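Long-range contacts in alpha-galactosidase (Lactobacillus brevis, PDB 3MI6), which is a family 36 glycoside hydrolase that probably removes terminal, non-reducing alpha-D-galactose residues from alpha-galactosides: residues H327-V332 with Y629-Q634; P187-D192 with Q266-R271. All coordinates share one frame; numbering follows the deposited sequence.

Contact 1. Residues H327-V332 with Y629-Q634; sequences HEERPV and YRQLFQ
Gln634 and Arg630, one helical turn apart on helix 630-635, reach the backbone and one acidic side chain of residues 329-330. The backbone bonds centre on Arg330. The Gln634 amide uses both ends: OE1 accepts from Arg330 N at 3.1 Å, and NE2 gives to Arg330 O at 3.0 Å. Both bonds are fairly straight, and Arg330 O lies in the amide plane, so the pair fixes the turn of this amide. Tyr626 OH also bonds to NE2. Arg630 NE adds a second grip on Arg330 O at 3.2 Å, coming from above the carbonyl plane.

The charged contact is a salt bridge. Arg630 NH1 meets Glu329 OE1 at 2.8 Å, nearly along the C-O axis but tilted from the guanidinium plane. Arg630 has its CG anti to the backbone N (chi1 -159°) and bends at chi3, which turns the guanidinium between Glu329 and Glu362. Its NH2 forms a salt bridge with Glu362, whose OE1 also takes Val332 N. A leucine in place of Arg630 would probably leave Glu329 and Glu362 without their shared countercharge.

The 327-332 loop leads into the first strand of the (beta/alpha)8 barrel, while helix 630-635 follows the last barrel helix. The chemistry thus joins the chain leading into the barrel to the chain leaving it by polar bonds, with Arg630 likely to balance two carboxylates.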
loop_
_atom_site.group_PDB
_atom_site.type_symbol
_atom_site.label_atom_id
_atom_site.label_comp_id
_atom_site.label_asym_id
_atom_site.label_seq_id
_atom_site.Cartn_x
_atom_site.Cartn_y
_atom_site.Cartn_z
ATOM N N HIS D 327 -11.355 28.961 30.363
ATOM C CA HIS D 327 -10.878 28.106 31.458
ATOM C C HIS D 327 -11.959 27.724 32.474
ATOM O O HIS D 327 -11.696 26.995 33.432
ATOM C CB HIS D 327 -9.742 28.785 32.215
ATOM C CG HIS D 327 -8.591 29.186 31.355
ATOM N ND1 HIS D 327 -8.616 30.308 30.553
ATOM C CD2 HIS D 327 -7.368 28.632 31.190
ATOM C CE1 HIS D 327 -7.462 30.424 29.922
ATOM N NE2 HIS D 327 -6.686 29.421 30.295
ATOM N N GLU D 328 -13.173 28.215 32.276
ATOM C CA GLU D 328 -14.239 27.926 33.223
ATOM C C GLU D 328 -14.888 26.565 32.950
ATOM O O GLU D 328 -15.289 26.263 31.834
ATOM C CB GLU D 328 -15.287 29.048 33.242
ATOM C CG GLU D 328 -16.297 28.914 34.387
ATOM C CD GLU D 328 -17.315 30.056 34.439
ATOM O OE1 GLU D 328 -18.363 29.960 33.756
ATOM O OE2 GLU D 328 -17.070 31.041 35.175
ATOM N N GLU D 329 -14.970 25.738 33.977
ATOM C CA GLU D 329 -15.667 24.477 33.846
ATOM C C GLU D 329 -17.073 24.716 33.317
ATOM O O GLU D 329 -17.790 25.603 33.777
ATOM C CB GLU D 329 -15.684 23.727 35.185
ATOM C CG GLU D 329 -14.291 23.267 35.619
ATOM C CD GLU D 329 -14.272 22.503 36.930
ATOM O OE1 GLU D 329 -15.306 21.932 37.335
ATOM O OE2 GLU D 329 -13.199 22.471 37.561
ATOM N N ARG D 330 -17.454 23.923 32.332
ATOM C CA ARG D 330 -18.784 24.010 31.766
ATOM C C ARG D 330 -19.792 23.086 32.417
ATOM O O ARG D 330 -19.505 21.919 32.706
ATOM C CB ARG D 330 -18.710 23.805 30.277
ATOM C CG ARG D 330 -18.211 25.069 29.667
ATOM C CD ARG D 330 -17.288 24.817 28.570
ATOM N NE ARG D 330 -16.095 25.631 28.678
ATOM C CZ ARG D 330 -15.460 26.077 27.614
ATOM N NH1 ARG D 330 -15.959 25.813 26.419
ATOM N NH2 ARG D 330 -14.352 26.775 27.734
ATOM N N PRO D 331 -20.989 23.613 32.657
ATOM C CA PRO D 331 -21.961 22.925 33.504
ATOM C C PRO D 331 -22.478 21.625 32.861
ATOM O O PRO D 331 -22.423 21.476 31.645
ATOM C CB PRO D 331 -23.073 23.963 33.636
ATOM C CG PRO D 331 -23.031 24.715 32.354
ATOM C CD PRO D 331 -21.562 24.797 31.998
ATOM N N VAL D 332 -22.945 20.681 33.672
ATOM C CA VAL D 332 -23.635 19.523 33.137
ATOM C C VAL D 332 -25.076 19.927 32.841
ATOM O O VAL D 332 -25.799 20.364 33.728
ATOM C CB VAL D 332 -23.605 18.352 34.121
ATOM C CG1 VAL D 332 -24.392 17.172 33.567
ATOM C CG2 VAL D 332 -22.184 17.956 34.404
ATOM N N TYR D 629 -14.099 14.869 38.297
ATOM C CA TYR D 629 -12.942 14.939 37.434
ATOM C C TYR D 629 -13.176 15.886 36.279
ATOM O O TYR D 629 -12.635 15.696 35.186
ATOM C CB TYR D 629 -12.591 13.541 36.900
ATOM C CG TYR D 629 -12.074 12.573 37.940
ATOM C CD1 TYR D 629 -10.756 12.626 38.368
ATOM C CD2 TYR D 629 -12.898 11.601 38.485
ATOM C CE1 TYR D 629 -10.269 11.744 39.317
ATOM C CE2 TYR D 629 -12.421 10.715 39.433
ATOM C CZ TYR D 629 -11.101 10.794 39.845
ATOM O OH TYR D 629 -10.615 9.922 40.791
ATOM N N ARG D 630 -13.974 16.918 36.510
ATOM C CA ARG D 630 -14.359 17.782 35.408
ATOM C C ARG D 630 -13.165 18.533 34.813
ATOM O O ARG D 630 -13.057 18.652 33.598
ATOM C CB ARG D 630 -15.471 18.749 35.826
ATOM C CG ARG D 630 -16.282 19.334 34.670
ATOM C CD ARG D 630 -16.780 20.690 35.071
ATOM N NE ARG D 630 -18.197 20.756 35.433
ATOM C CZ ARG D 630 -18.664 20.778 36.679
ATOM N NH1 ARG D 630 -17.834 20.703 37.711
ATOM N NH2 ARG D 630 -19.970 20.860 36.889
ATOM N N GLN D 631 -12.272 19.018 35.670
ATOM C CA GLN D 631 -11.106 19.779 35.227
ATOM C C GLN D 631 -10.209 18.934 34.319
ATOM O O GLN D 631 -9.650 19.412 33.313
ATOM C CB GLN D 631 -10.330 20.271 36.446
ATOM C CG GLN D 631 -9.237 21.287 36.159
ATOM C CD GLN D 631 -9.778 22.623 35.689
ATOM O OE1 GLN D 631 -10.927 22.955 35.961
ATOM N NE2 GLN D 631 -8.952 23.396 34.978
ATOM N N LEU D 632 -10.084 17.663 34.685
ATOM C CA LEU D 632 -9.281 16.709 33.935
ATOM C C LEU D 632 -9.913 16.420 32.560
ATOM O O LEU D 632 -9.259 16.514 31.519
ATOM C CB LEU D 632 -9.160 15.431 34.759
ATOM C CG LEU D 632 -8.236 14.328 34.252
ATOM C CD1 LEU D 632 -6.875 14.895 33.879
ATOM C CD2 LEU D 632 -8.095 13.209 35.280
ATOM N N PHE D 633 -11.201 16.088 32.579
ATOM C CA PHE D 633 -11.941 15.712 31.383
ATOM C C PHE D 633 -12.044 16.855 30.372
ATOM O O PHE D 633 -11.749 16.704 29.189
ATOM C CB PHE D 633 -13.340 15.255 31.775
ATOM C CG PHE D 633 -13.437 13.796 32.138
ATOM C CD1 PHE D 633 -12.955 12.823 31.292
ATOM C CD2 PHE D 633 -14.051 13.403 33.309
ATOM C CE1 PHE D 633 -13.059 11.497 31.612
ATOM C CE2 PHE D 633 -14.157 12.074 33.635
ATOM C CZ PHE D 633 -13.661 11.123 32.787
ATOM N N GLN D 634 -12.451 18.018 30.849
ATOM C CA GLN D 634 -12.604 19.166 29.978
ATOM C C GLN D 634 -11.296 19.844 29.547
ATOM O O GLN D 634 -11.186 20.238 28.397
ATOM C CB GLN D 634 -13.560 20.175 30.611
ATOM C CG GLN D 634 -14.969 19.636 30.796
ATOM C CD GLN D 634 -15.864 20.672 31.428
ATOM O OE1 GLN D 634 -15.381 21.718 31.864
ATOM N NE2 GLN D 634 -17.169 20.410 31.470
#

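Contact 2. Residues P187-D192 with Q266-R271; sequences PDANYD and QYSTSR
Among the flat groups, the peptide carbonyl of Asp188 takes a hydrogen bond from the other segment. Ser270 OG donates to Asp188 O at 2.9 Å, tilted 34° from the carbonyl plane. The Ser270 OG stands beside its own backbone N, anti to the carbonyl carbon (chi1 -58°). From there it also touches Ala189 CB at 3.5 Å. The Asp188 carboxylate does not face residues 266-271. Its OD1 both braces its own loop and pairs with Arg237. It uses the anti lone pair to accept from Asn190 N at 2.8 Å, which makes an Asx turn, and the bond to Arg237 is a salt bridge.

Asp188 and Thr269 have the nearest CA atoms, 4.4 Å apart. Asp188 CA makes a CA-H...O contact with Ser268 O at 3.0 Å. Ala189 N is near that oxygen but points badly for a bond. It gives its hydrogen to water 1 instead, at 2.8 Å. Ser268 OG lies 3.1 Å from the same water 1, so a single water bridges the two segments. Thr269 adds its CG2 methyl, 3.9 Å from Pro187 O.

The contact belongs to the N-terminal beta-sandwich domain. Residues 187-192 link strand 174-186 to strand 192-197, and so pass from one sheet to another. Residues 266-271 turn from strand 258-264 into strand 270-274, whose Ser270 pairs through the backbone with Leu186. Pro187 packs on Arg681 of the third subunit, so the loop touches a subunit interface. Strands 174-186 and 270-274 pair antiparallel next to it.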
loop_
_atom_site.group_PDB
_atom_site.type_symbol
_atom_site.label_atom_id
_atom_site.label_comp_id
_atom_site.label_asym_id
_atom_site.label_seq_id
_atom_site.Cartn_x
_atom_site.Cartn_y
_atom_site.Cartn_z
ATOM N N PRO D 187 9.644 23.208 -0.354
ATOM C CA PRO D 187 10.617 22.765 -1.357
ATOM C C PRO D 187 10.373 21.364 -1.940
ATOM O O PRO D 187 10.997 21.055 -2.951
ATOM C CB PRO D 187 11.936 22.768 -0.576
ATOM C CG PRO D 187 11.623 23.360 0.761
ATOM C CD PRO D 187 10.205 23.131 1.003
ATOM N N ASP D 188 9.534 20.540 -1.317
ATOM C CA ASP D 188 9.194 19.207 -1.848
ATOM C C ASP D 188 7.729 18.804 -1.615
ATOM O O ASP D 188 6.949 19.552 -1.031
ATOM C CB ASP D 188 10.115 18.130 -1.268
ATOM C CG ASP D 188 9.807 17.810 0.196
ATOM O OD1 ASP D 188 8.807 17.089 0.469
ATOM O OD2 ASP D 188 10.587 18.262 1.071
ATOM N N ALA D 189 7.354 17.613 -2.054
ATOM C CA ALA D 189 5.960 17.203 -1.952
ATOM C C ALA D 189 5.826 15.803 -1.386
ATOM O O ALA D 189 4.855 15.083 -1.676
ATOM C CB ALA D 189 5.284 17.285 -3.298
ATOM N N ASN D 190 6.806 15.408 -0.582
ATOM C CA ASN D 190 6.698 14.132 0.107
ATOM C C ASN D 190 5.858 14.276 1.382
ATOM O O ASN D 190 6.363 14.041 2.484
ATOM C CB ASN D 190 8.085 13.531 0.433
ATOM C CG ASN D 190 9.045 13.526 -0.773
ATOM O OD1 ASN D 190 10.267 13.710 -0.609
ATOM N ND2 ASN D 190 8.506 13.322 -1.981
ATOM N N TYR D 191 4.594 14.669 1.243
ATOM C CA TYR D 191 3.690 14.699 2.400
ATOM C C TYR D 191 2.393 13.942 2.134
ATOM O O TYR D 191 2.046 13.684 0.980
ATOM C CB TYR D 191 3.343 16.139 2.815
ATOM C CG TYR D 191 4.518 16.978 3.269
ATOM C CD1 TYR D 191 4.929 16.969 4.589
ATOM C CD2 TYR D 191 5.197 17.795 2.381
ATOM C CE1 TYR D 191 5.993 17.733 5.011
ATOM C CE2 TYR D 191 6.255 18.571 2.796
ATOM C CZ TYR D 191 6.653 18.527 4.112
ATOM O OH TYR D 191 7.719 19.283 4.534
ATOM N N ASP D 192 1.679 13.587 3.199
ATOM C CA ASP D 192 0.313 13.084 3.063
ATOM C C ASP D 192 -0.516 14.272 3.449
ATOM O O ASP D 192 -0.165 14.971 4.400
ATOM C CB ASP D 192 -0.025 11.956 4.065
ATOM C CG ASP D 192 0.678 10.639 3.769
ATOM O OD1 ASP D 192 1.113 10.412 2.620
ATOM O OD2 ASP D 192 0.783 9.808 4.703
ATOM N N GLN D 266 5.340 21.366 -11.229
ATOM C CA GLN D 266 6.199 20.589 -12.116
ATOM C C GLN D 266 7.518 20.163 -11.477
ATOM O O GLN D 266 8.091 19.169 -11.883
ATOM C CB GLN D 266 6.485 21.398 -13.372
ATOM C CG GLN D 266 6.913 22.820 -13.045
ATOM C CD GLN D 266 7.158 23.661 -14.273
ATOM O OE1 GLN D 266 7.583 23.156 -15.322
ATOM N NE2 GLN D 266 6.890 24.960 -14.153
ATOM N N TYR D 267 7.995 20.919 -10.489
ATOM C CA TYR D 267 9.261 20.618 -9.810
ATOM C C TYR D 267 9.037 20.035 -8.410
ATOM O O TYR D 267 9.915 20.099 -7.543
ATOM C CB TYR D 267 10.184 21.854 -9.760
ATOM C CG TYR D 267 10.445 22.447 -11.127
ATOM C CD1 TYR D 267 11.346 21.847 -12.006
ATOM C CD2 TYR D 267 9.789 23.599 -11.549
ATOM C CE1 TYR D 267 11.588 22.376 -13.260
ATOM C CE2 TYR D 267 10.026 24.130 -12.809
ATOM C CZ TYR D 267 10.929 23.511 -13.654
ATOM O OH TYR D 267 11.160 24.015 -14.904
ATOM N N SER D 268 7.857 19.459 -8.209
ATOM C CA SER D 268 7.526 18.749 -6.973
ATOM C C SER D 268 7.665 19.607 -5.728
ATOM O O SER D 268 8.091 19.116 -4.676
ATOM C CB SER D 268 8.333 17.443 -6.835
ATOM O OG SER D 268 7.455 16.322 -6.726
ATOM N N THR D 269 7.325 20.890 -5.863
ATOM C CA THR D 269 7.115 21.759 -4.706
ATOM C C THR D 269 5.628 21.892 -4.379
ATOM O O THR D 269 4.757 21.582 -5.203
ATOM C CB THR D 269 7.690 23.160 -4.908
ATOM O OG1 THR D 269 6.773 23.964 -5.673
ATOM C CG2 THR D 269 9.033 23.066 -5.587
ATOM N N SER D 270 5.354 22.371 -3.173
ATOM C CA SER D 270 4.000 22.442 -2.678
ATOM C C SER D 270 3.591 23.848 -2.296
ATOM O O SER D 270 4.256 24.488 -1.494
ATOM C CB SER D 270 3.867 21.555 -1.453
ATOM O OG SER D 270 4.207 20.222 -1.776
ATOM N N ARG D 271 2.476 24.311 -2.854
ATOM C CA ARG D 271 1.848 25.527 -2.383
ATOM C C ARG D 271 0.594 25.211 -1.562
ATOM O O ARG D 271 -0.382 24.668 -2.083
ATOM C CB ARG D 271 1.509 26.444 -3.562
ATOM C CG ARG D 271 1.036 27.845 -3.161
ATOM C CD ARG D 271 1.071 28.793 -4.348
ATOM N NE ARG D 271 2.395 29.368 -4.538
ATOM C CZ ARG D 271 2.768 30.062 -5.610
ATOM N NH1 ARG D 271 1.918 30.260 -6.606
ATOM N NH2 ARG D 271 4.002 30.544 -5.694
HETATM O O HOH W 1 8.537 15.867 -3.883
#

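Overall arrangement
Contact 2 comes first along the chain and closes before contact 1 opens. Their centres lie 42 Å apart, on opposite sides of the chain's centre, and their nearest atoms are about 27 Å apart. They share no sheet. Contact 2 sits where two sheets of the N-terminal beta domain are joined, away from the predicted substrate-binding residues and beside other subunits. Contact 1 brings together parts of the chain that bracket nearly the whole barrel in sequence: the approach to strand 333-335, and helix 630-635, which follows helix 613-628 after strand 601-604. No other chain of the assembly touches it. One contact therefore concerns the beta domain at a subunit interface, the other the two flanks of the barrel within one chain.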